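Local coordinates for protein Phthiocerol/phenolphthiocerol synthesis polyketide synthase type I PpsC (Mycobacterium tuberculosis, PDB 5NJI) that probably dehydrates beta-hydroxyacyl intermediates through its dehydratase domain during phthiocerol and phenolphthiocerol lipid synthesis, and binds a C12:1-CoA thioester, at residues 42-47 with 82-87. The protein carries 1 engineered substitution. Numbering follows the deposited sequence.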
loop_
_atom_site.group_PDB
_atom_site.type_symbol
_atom_site.label_atom_id
_atom_site.label_comp_id
_atom_site.label_asym_id
_atom_site.label_seq_id
_atom_site.Cartn_x
_atom_site.Cartn_y
_atom_site.Cartn_z
ATOM N N GLY A 42 28.347 5.354 1.429
ATOM C CA GLY A 42 27.357 5.783 2.394
ATOM C C GLY A 42 25.956 5.256 2.162
ATOM O O GLY A 42 25.050 5.611 2.918
ATOM N N THR A 43 25.755 4.434 1.147
ATOM C CA THR A 43 24.436 3.898 0.830
ATOM C C THR A 43 24.078 2.764 1.776
ATOM O O THR A 43 24.897 1.882 2.042
ATOM C CB THR A 43 24.441 3.437 -0.619
ATOM O OG1 THR A 43 24.709 4.567 -1.445
ATOM C CG2 THR A 43 23.131 2.770 -1.042
ATOM N N ARG A 44 22.870 2.793 2.317
ATOM C CA ARG A 44 22.427 1.680 3.136
ATOM C C ARG A 44 21.748 0.671 2.229
ATOM O O ARG A 44 21.071 1.052 1.266
ATOM C CB ARG A 44 21.496 2.133 4.258
ATOM C CG ARG A 44 21.322 1.077 5.344
ATOM C CD ARG A 44 20.938 1.708 6.682
ATOM N NE ARG A 44 20.543 0.694 7.650
ATOM C CZ ARG A 44 21.399 -0.041 8.354
ATOM N NH1 ARG A 44 22.708 0.126 8.206
ATOM N NH2 ARG A 44 20.946 -0.950 9.210
ATOM N N VAL A 45 21.979 -0.614 2.512
ATOM C CA VAL A 45 21.540 -1.718 1.663
ATOM C C VAL A 45 20.908 -2.782 2.550
ATOM O O VAL A 45 21.485 -3.160 3.575
ATOM C CB VAL A 45 22.706 -2.352 0.871
ATOM C CG1 VAL A 45 22.158 -3.391 -0.104
ATOM C CG2 VAL A 45 23.527 -1.310 0.127
ATOM N N TRP A 46 19.744 -3.290 2.143
ATOM C CA TRP A 46 19.098 -4.394 2.834
ATOM C C TRP A 46 18.803 -5.516 1.851
ATOM O O TRP A 46 18.580 -5.272 0.661
ATOM C CB TRP A 46 17.754 -3.976 3.461
ATOM C CG TRP A 46 17.773 -2.884 4.498
ATOM C CD1 TRP A 46 17.637 -3.049 5.846
ATOM C CD2 TRP A 46 17.879 -1.464 4.279
ATOM N NE1 TRP A 46 17.652 -1.830 6.479
ATOM C CE2 TRP A 46 17.800 -0.844 5.544
ATOM C CE3 TRP A 46 18.025 -0.660 3.145
ATOM C CZ2 TRP A 46 17.860 0.542 5.704
ATOM C CZ3 TRP A 46 18.087 0.727 3.311
ATOM C CH2 TRP A 46 18.010 1.305 4.578
ATOM N N GLU A 47 18.768 -6.743 2.364
ATOM C CA GLU A 47 18.306 -7.900 1.610
ATOM C C GLU A 47 17.296 -8.678 2.430
ATOM O O GLU A 47 17.508 -8.937 3.620
ATOM C CB GLU A 47 19.450 -8.849 1.229
ATOM C CG GLU A 47 20.427 -8.263 0.238
ATOM C CD GLU A 47 21.479 -9.289 -0.181
ATOM O OE1 GLU A 47 21.363 -10.461 0.250
ATOM O OE2 GLU A 47 22.413 -8.925 -0.929
ATOM N N THR A 82 13.212 4.445 8.786
ATOM C CA THR A 82 13.187 4.247 10.227
ATOM C C THR A 82 14.391 3.449 10.717
ATOM O O THR A 82 14.921 3.723 11.805
ATOM C CB THR A 82 11.866 3.565 10.603
ATOM O OG1 THR A 82 10.790 4.437 10.264
ATOM C CG2 THR A 82 11.798 3.252 12.090
ATOM N N ASP A 83 14.868 2.490 9.925
ATOM C CA ASP A 83 16.041 1.731 10.327
ATOM C C ASP A 83 17.321 2.529 10.170
ATOM O O ASP A 83 18.327 2.191 10.801
ATOM C CB ASP A 83 16.122 0.438 9.511
ATOM C CG ASP A 83 17.217 -0.491 9.990
ATOM O OD1 ASP A 83 17.246 -0.816 11.203
ATOM O OD2 ASP A 83 18.044 -0.908 9.145
ATOM N N THR A 84 17.303 3.585 9.366
ATOM C CA THR A 84 18.503 4.354 9.075
ATOM C C THR A 84 18.677 5.538 10.016
ATOM O O THR A 84 19.800 5.844 10.434
ATOM C CB THR A 84 18.463 4.855 7.632
ATOM O OG1 THR A 84 18.287 3.745 6.736
ATOM C CG2 THR A 84 19.744 5.585 7.263
ATOM N N PHE A 85 17.590 6.218 10.349
ATOM C CA PHE A 85 17.650 7.453 11.113
ATOM C C PHE A 85 16.933 7.276 12.439
ATOM O O PHE A 85 15.839 6.705 12.498
ATOM C CB PHE A 85 17.019 8.609 10.333
ATOM C CG PHE A 85 17.570 8.775 8.947
ATOM C CD1 PHE A 85 18.872 9.210 8.751
ATOM C CD2 PHE A 85 16.801 8.476 7.826
ATOM C CE1 PHE A 85 19.382 9.374 7.489
ATOM C CE2 PHE A 85 17.318 8.635 6.551
ATOM C CZ PHE A 85 18.612 9.077 6.382
ATOM N N ALA A 86 17.552 7.780 13.496
ATOM C CA ALA A 86 16.926 7.792 14.809
ATOM C C ALA A 86 16.018 9.007 14.900
ATOM O O ALA A 86 16.485 10.144 14.776
ATOM C CB ALA A 86 17.984 7.831 15.907
ATOM N N VAL A 87 14.725 8.772 15.091
ATOM C CA VAL A 87 13.765 9.852 15.299
ATOM C C VAL A 87 12.778 9.403 16.368
ATOM O O VAL A 87 12.225 8.301 16.288
ATOM C CB VAL A 87 13.033 10.251 14.002
ATOM C CG1 VAL A 87 12.069 11.408 14.271
ATOM C CG2 VAL A 87 14.025 10.657 12.930
#
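Asp83 OD2 is gripped by two residues of the facing strand. Trp46 NE1 donates to Asp83 OD2 at 2.8 Å. Arg44 NH2 reaches Asp83 OD2 at 2.9 Å in a nearly straight salt-bridge bond (162° at the hydrogen). The two nitrogens approach from opposite faces of the carboxylate plane, while the oxygen lies exactly in the guanidinium plane and close to the plane of the indole. A weak bond of 3.3 Å from Arg44 NE to Asp83 OD2 adds a second hold from the same guanidinium edge. Converging on one oxygen, these N-H groups fix the place of OD2 and would probably favour the charged carboxylate.

Arg44 runs extended from CG to NE, with CG anti to the backbone N (chi1 -164°), which places CG over one face of the Trp46 ring, 3.4 Å above the plane and toward its rim. Arg44 CD meets Thr84 OG1 at 3.3 Å. At the indole's benzo edge, Thr84 OG1 sits 3.3 Å from Trp46 CH2 in van der Waals contact; its hydrogen bond goes back to Ala80 O in the preceding helical turn. Thr37 OG1 binds Arg44 NH1, tying the guanidinium to the adjacent strand 34-37.

The contact joins the C-terminal end of helix 70-84 to strand 44-50, consistent with a helix lying against the antiparallel strands of the double hot-dog fold of polyketide synthase dehydratases.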